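Local coordinates for acetyl-CoA acetyltransferase (Bacillus anthracis, PDB 3SS6), which probably catalyses the reversible thiolase reaction, in which two acetyl-CoA molecules condense to acetoacetyl-CoA with release of coenzyme A, at residues T10-S15 against L363-K368; A188-A191 against G195-D198. All blocks are in the same frame, centred on the assembly; numbering follows the deposited sequence.

Interaction 1 joins elements near the two ends of the chain, pairing strand 7-19 of the large mixed sheet with helix 352-370, whereas interaction 2 is local, closing the end of helix 174-194 onto the loop that follows. In sequence, interaction 2 therefore falls inside the span that interaction 1 closes. Their centres lie about 13 Å apart, on the same side of the chain's centre, and the two meet directly: Arg14 NH2 approaches Phe197 CD2 at 3.4 Å, within a cation-pi pair. The loop after helix 174-194 is thus packed against both the strand and the helix of interaction 1, at a place where elements of the N- and C-terminal thiolase domains meet.

Interaction 1 (T10-S15 against L363-K368); sequences TAAVRS and LIHELK
His365 and Ile364, neighbours on helix 352-370, converge on Ala12 of strand 7-19. The polar part is compact: His365 NE2 donates to Ala12 O over 2.7 Å, with an N-H...O angle of 161°, and the carbonyl oxygen meets the imidazole at its edge, 11° out of the ring plane. The ring is brought there by a first torsion that sets CG beside the backbone N and anti to the carbonyl carbon (chi1 -73°). Beside this bond the methyl of Ala12 points at the helix and fits between two partners, with CB 3.9 Å from His365 NE2 and 4.1 Å from Ile364 CD1. The latter is a plain apolar touch at the tip of the isoleucine's longer branch.

Away from this spot the contact is sparse. Its nearest CA atoms, those of Ala12 and Ile364, are still 7.6 Å apart, and only 117 Å² is buried in total, which points to a few side chains bridging the gap rather than close backbone packing. Ala12 and Ile364 are buried, but His365 is partly exposed and its side chain comes within about 4 Å of a bound potassium ion; one turn of helix contains both it and the exposed Lys368.

On the strand's other side, Ala11 and Val13 point away from helix 352-370 and touch helix 29-43, while backbone bonds join the strand to strand 252-262. A sheet strand with helices on its two faces, here drawn from the N- and C-terminal thiolase domains, is characteristic of the layered alpha/beta thiolase fold.

Interaction 2 (A188-A191 against G195-D198); sequences ALKA and GYFD
Ala191 is met by two aromatic side chains in different ways. Its CB lies over one face of the Phe197 ring, 4.1 Å from the centroid and 28° off the normal, a CH-pi contact whose closest ring atom is CZ. Tyr196 meets the same methyl through CD2, at 3.6 Å, while its own ring plane is turned about 70° from that of Phe197. Both rings have CG anti to their carbonyl carbon (chi1 -66° for Tyr196), yet they part because the backbone turns between them.

Farther along the tyrosine, Lys190 comes in from the helix: its chain, bent at chi2 and chi4, crosses the tyrosine side chain obliquely and delivers NZ to Tyr196 OH at 2.8 Å, a hydrogen bond. NZ is also bonded to Ser194 OG, so two oxygens grip the ammonium group. Arg369 and Arg14 add cation-pi partners for Tyr196 and Phe197 respectively.

The backbone sets this geometry. Asp198 N returns to Gly195 O in a type I turn that begins at the glycine. That same Gly195, with its positive phi, and the 3.0 Å bond from Tyr196 N to Ala191 O belong to the Schellman motif that ends helix 174-194.

Interaction 1 (T10-S15 against L363-K368)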
loop_
_atom_site.group_PDB
_atom_site.type_symbol
_atom_site.label_atom_id
_atom_site.label_comp_id
_atom_site.label_asym_id
_atom_site.label_seq_id
_atom_site.Cartn_x
_atom_site.Cartn_y
_atom_site.Cartn_z
ATOM N N THR A 10 -28.460 8.849 33.931
ATOM C CA THR A 10 -29.687 8.040 33.983
ATOM C C THR A 10 -29.588 6.650 33.346
ATOM O O THR A 10 -30.490 5.813 33.522
ATOM C CB THR A 10 -30.877 8.799 33.359
ATOM O OG1 THR A 10 -30.597 9.080 31.985
ATOM C CG2 THR A 10 -31.129 10.102 34.114
ATOM N N ALA A 11 -28.510 6.407 32.607
ATOM C CA ALA A 11 -28.255 5.097 32.016
ATOM C C ALA A 11 -26.762 4.965 31.824
ATOM O O ALA A 11 -26.066 5.968 31.643
ATOM C CB ALA A 11 -28.977 4.934 30.667
ATOM N N ALA A 12 -26.273 3.729 31.883
ATOM C CA ALA A 12 -24.851 3.468 31.718
ATOM C C ALA A 12 -24.702 2.053 31.191
ATOM O O ALA A 12 -24.951 1.087 31.915
ATOM C CB ALA A 12 -24.132 3.623 33.052
ATOM N N VAL A 13 -24.324 1.931 29.924
ATOM C CA VAL A 13 -24.272 0.624 29.274
ATOM C C VAL A 13 -23.015 0.481 28.428
ATOM O O VAL A 13 -22.364 1.471 28.104
ATOM C CB VAL A 13 -25.507 0.373 28.391
ATOM C CG1 VAL A 13 -26.751 0.192 29.262
ATOM C CG2 VAL A 13 -25.696 1.503 27.379
ATOM N N ARG A 14 -22.676 -0.754 28.064
ATOM C CA ARG A 14 -21.482 -0.972 27.251
ATOM C C ARG A 14 -21.633 -2.217 26.408
ATOM O O ARG A 14 -22.427 -3.084 26.722
ATOM C CB ARG A 14 -20.259 -1.136 28.155
ATOM C CG ARG A 14 -20.334 -2.372 29.090
ATOM C CD ARG A 14 -19.012 -2.513 29.862
ATOM N NE ARG A 14 -18.884 -3.684 30.744
ATOM C CZ ARG A 14 -18.428 -4.879 30.356
ATOM N NH1 ARG A 14 -18.117 -5.115 29.077
ATOM N NH2 ARG A 14 -18.288 -5.852 31.253
ATOM N N SER A 15 -20.867 -2.308 25.326
ATOM C CA SER A 15 -20.771 -3.585 24.622
ATOM C C SER A 15 -19.947 -4.522 25.495
ATOM O O SER A 15 -19.250 -4.068 26.411
ATOM C CB SER A 15 -20.061 -3.388 23.275
ATOM O OG SER A 15 -18.680 -3.089 23.465
ATOM N N LEU A 363 -18.139 1.008 37.330
ATOM C CA LEU A 363 -18.160 1.569 38.671
ATOM C C LEU A 363 -19.579 1.870 39.134
ATOM O O LEU A 363 -19.962 1.537 40.254
ATOM C CB LEU A 363 -17.324 2.847 38.714
ATOM C CG LEU A 363 -17.240 3.579 40.051
ATOM C CD1 LEU A 363 -16.630 2.702 41.145
ATOM C CD2 LEU A 363 -16.387 4.833 39.830
ATOM N N ILE A 364 -20.361 2.513 38.273
ATOM C CA ILE A 364 -21.720 2.891 38.647
ATOM C C ILE A 364 -22.539 1.676 39.056
ATOM O O ILE A 364 -23.205 1.677 40.094
ATOM C CB ILE A 364 -22.430 3.626 37.503
ATOM C CG1 ILE A 364 -21.825 5.020 37.320
ATOM C CG2 ILE A 364 -23.920 3.724 37.787
ATOM C CD1 ILE A 364 -22.176 5.678 35.992
ATOM N N HIS A 365 -22.459 0.622 38.253
ATOM C CA HIS A 365 -23.239 -0.573 38.520
ATOM C C HIS A 365 -22.763 -1.331 39.749
ATOM O O HIS A 365 -23.583 -1.895 40.473
ATOM C CB HIS A 365 -23.273 -1.473 37.280
ATOM C CG HIS A 365 -24.142 -0.930 36.190
ATOM N ND1 HIS A 365 -25.509 -1.103 36.179
ATOM C CD2 HIS A 365 -23.849 -0.185 35.099
ATOM C CE1 HIS A 365 -26.018 -0.502 35.117
ATOM N NE2 HIS A 365 -25.031 0.065 34.446
ATOM N N GLU A 366 -21.452 -1.340 39.990
ATOM C CA GLU A 366 -20.930 -2.067 41.151
ATOM C C GLU A 366 -21.210 -1.319 42.457
ATOM O O GLU A 366 -21.522 -1.937 43.469
ATOM C CB GLU A 366 -19.433 -2.392 40.975
ATOM C CG GLU A 366 -18.787 -3.215 42.119
ATOM C CD GLU A 366 -19.340 -4.642 42.272
ATOM O OE1 GLU A 366 -20.121 -5.104 41.417
ATOM O OE2 GLU A 366 -18.975 -5.307 43.264
ATOM N N LEU A 367 -21.103 0.008 42.445
ATOM C CA LEU A 367 -21.530 0.786 43.610
ATOM C C LEU A 367 -22.973 0.428 43.954
ATOM O O LEU A 367 -23.300 0.149 45.110
ATOM C CB LEU A 367 -21.418 2.287 43.340
ATOM C CG LEU A 367 -20.021 2.919 43.354
ATOM C CD1 LEU A 367 -20.089 4.324 42.780
ATOM C CD2 LEU A 367 -19.444 2.943 44.780
ATOM N N LYS A 368 -23.835 0.424 42.945
ATOM C CA LYS A 368 -25.251 0.135 43.186
ATOM C C LYS A 368 -25.472 -1.286 43.703
ATOM O O LYS A 368 -26.256 -1.503 44.633
ATOM C CB LYS A 368 -26.078 0.398 41.927
ATOM C CG LYS A 368 -26.239 1.891 41.626
ATOM C CD LYS A 368 -27.250 2.138 40.514
ATOM C CE LYS A 368 -28.631 1.595 40.880
ATOM N NZ LYS A 368 -29.232 2.323 42.042
#

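Interaction 2 (A188-A191 against G195-D198)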
loop_
_atom_site.group_PDB
_atom_site.type_symbol
_atom_site.label_atom_id
_atom_site.label_comp_id
_atom_site.label_asym_id
_atom_site.label_seq_id
_atom_site.Cartn_x
_atom_site.Cartn_y
_atom_site.Cartn_z
ATOM N N ALA A 188 -12.572 -10.897 37.164
ATOM C CA ALA A 188 -13.429 -10.719 35.989
ATOM C C ALA A 188 -14.252 -11.981 35.730
ATOM O O ALA A 188 -15.468 -11.903 35.534
ATOM C CB ALA A 188 -12.600 -10.337 34.747
ATOM N N LEU A 189 -13.593 -13.142 35.735
ATOM C CA LEU A 189 -14.289 -14.414 35.518
ATOM C C LEU A 189 -15.393 -14.628 36.549
ATOM O O LEU A 189 -16.498 -15.052 36.202
ATOM C CB LEU A 189 -13.306 -15.599 35.531
ATOM C CG LEU A 189 -12.352 -15.617 34.324
ATOM C CD1 LEU A 189 -11.147 -16.528 34.555
ATOM C CD2 LEU A 189 -13.087 -16.018 33.045
ATOM N N LYS A 190 -15.090 -14.324 37.808
ATOM C CA LYS A 190 -16.057 -14.458 38.890
ATOM C C LYS A 190 -17.247 -13.522 38.677
ATOM O O LYS A 190 -18.393 -13.934 38.818
ATOM C CB LYS A 190 -15.380 -14.194 40.242
ATOM C CG LYS A 190 -16.203 -14.562 41.470
ATOM C CD LYS A 190 -17.240 -13.506 41.821
ATOM C CE LYS A 190 -17.824 -13.777 43.211
ATOM N NZ LYS A 190 -19.278 -13.469 43.275
ATOM N N ALA A 191 -16.976 -12.267 38.329
ATOM C CA ALA A 191 -18.055 -11.311 38.089
ATOM C C ALA A 191 -18.939 -11.776 36.942
ATOM O O ALA A 191 -20.167 -11.685 37.003
ATOM C CB ALA A 191 -17.496 -9.928 37.797
ATOM N N GLY A 195 -22.988 -12.985 37.193
ATOM C CA GLY A 195 -23.978 -12.186 36.491
ATOM C C GLY A 195 -23.892 -10.696 36.776
ATOM O O GLY A 195 -24.814 -9.947 36.437
ATOM N N TYR A 196 -22.792 -10.257 37.386
ATOM C CA TYR A 196 -22.646 -8.847 37.760
ATOM C C TYR A 196 -22.749 -7.887 36.564
ATOM O O TYR A 196 -23.166 -6.728 36.720
ATOM C CB TYR A 196 -21.305 -8.593 38.461
ATOM C CG TYR A 196 -21.124 -9.251 39.810
ATOM C CD1 TYR A 196 -22.193 -9.842 40.483
ATOM C CD2 TYR A 196 -19.880 -9.254 40.428
ATOM C CE1 TYR A 196 -22.014 -10.433 41.725
ATOM C CE2 TYR A 196 -19.696 -9.846 41.661
ATOM C CZ TYR A 196 -20.762 -10.430 42.305
ATOM O OH TYR A 196 -20.565 -11.017 43.538
ATOM N N PHE A 197 -22.347 -8.352 35.386
ATOM C CA PHE A 197 -22.293 -7.479 34.209
ATOM C C PHE A 197 -23.528 -7.639 33.319
ATOM O O PHE A 197 -23.643 -6.983 32.290
ATOM C CB PHE A 197 -21.058 -7.784 33.349
ATOM C CG PHE A 197 -19.736 -7.585 34.049
ATOM C CD1 PHE A 197 -19.599 -6.677 35.092
ATOM C CD2 PHE A 197 -18.622 -8.308 33.647
ATOM C CE1 PHE A 197 -18.360 -6.500 35.717
ATOM C CE2 PHE A 197 -17.395 -8.134 34.259
ATOM C CZ PHE A 197 -17.259 -7.228 35.292
ATOM N N ASP A 198 -24.435 -8.535 33.693
ATOM C CA ASP A 198 -25.589 -8.826 32.852
ATOM C C ASP A 198 -26.377 -7.575 32.468
ATOM O O ASP A 198 -26.728 -7.385 31.302
ATOM C CB ASP A 198 -26.533 -9.786 33.588
ATOM C CG ASP A 198 -26.022 -11.202 33.621
ATOM O OD1 ASP A 198 -24.902 -11.460 33.142
ATOM O OD2 ASP A 198 -26.751 -12.071 34.141
#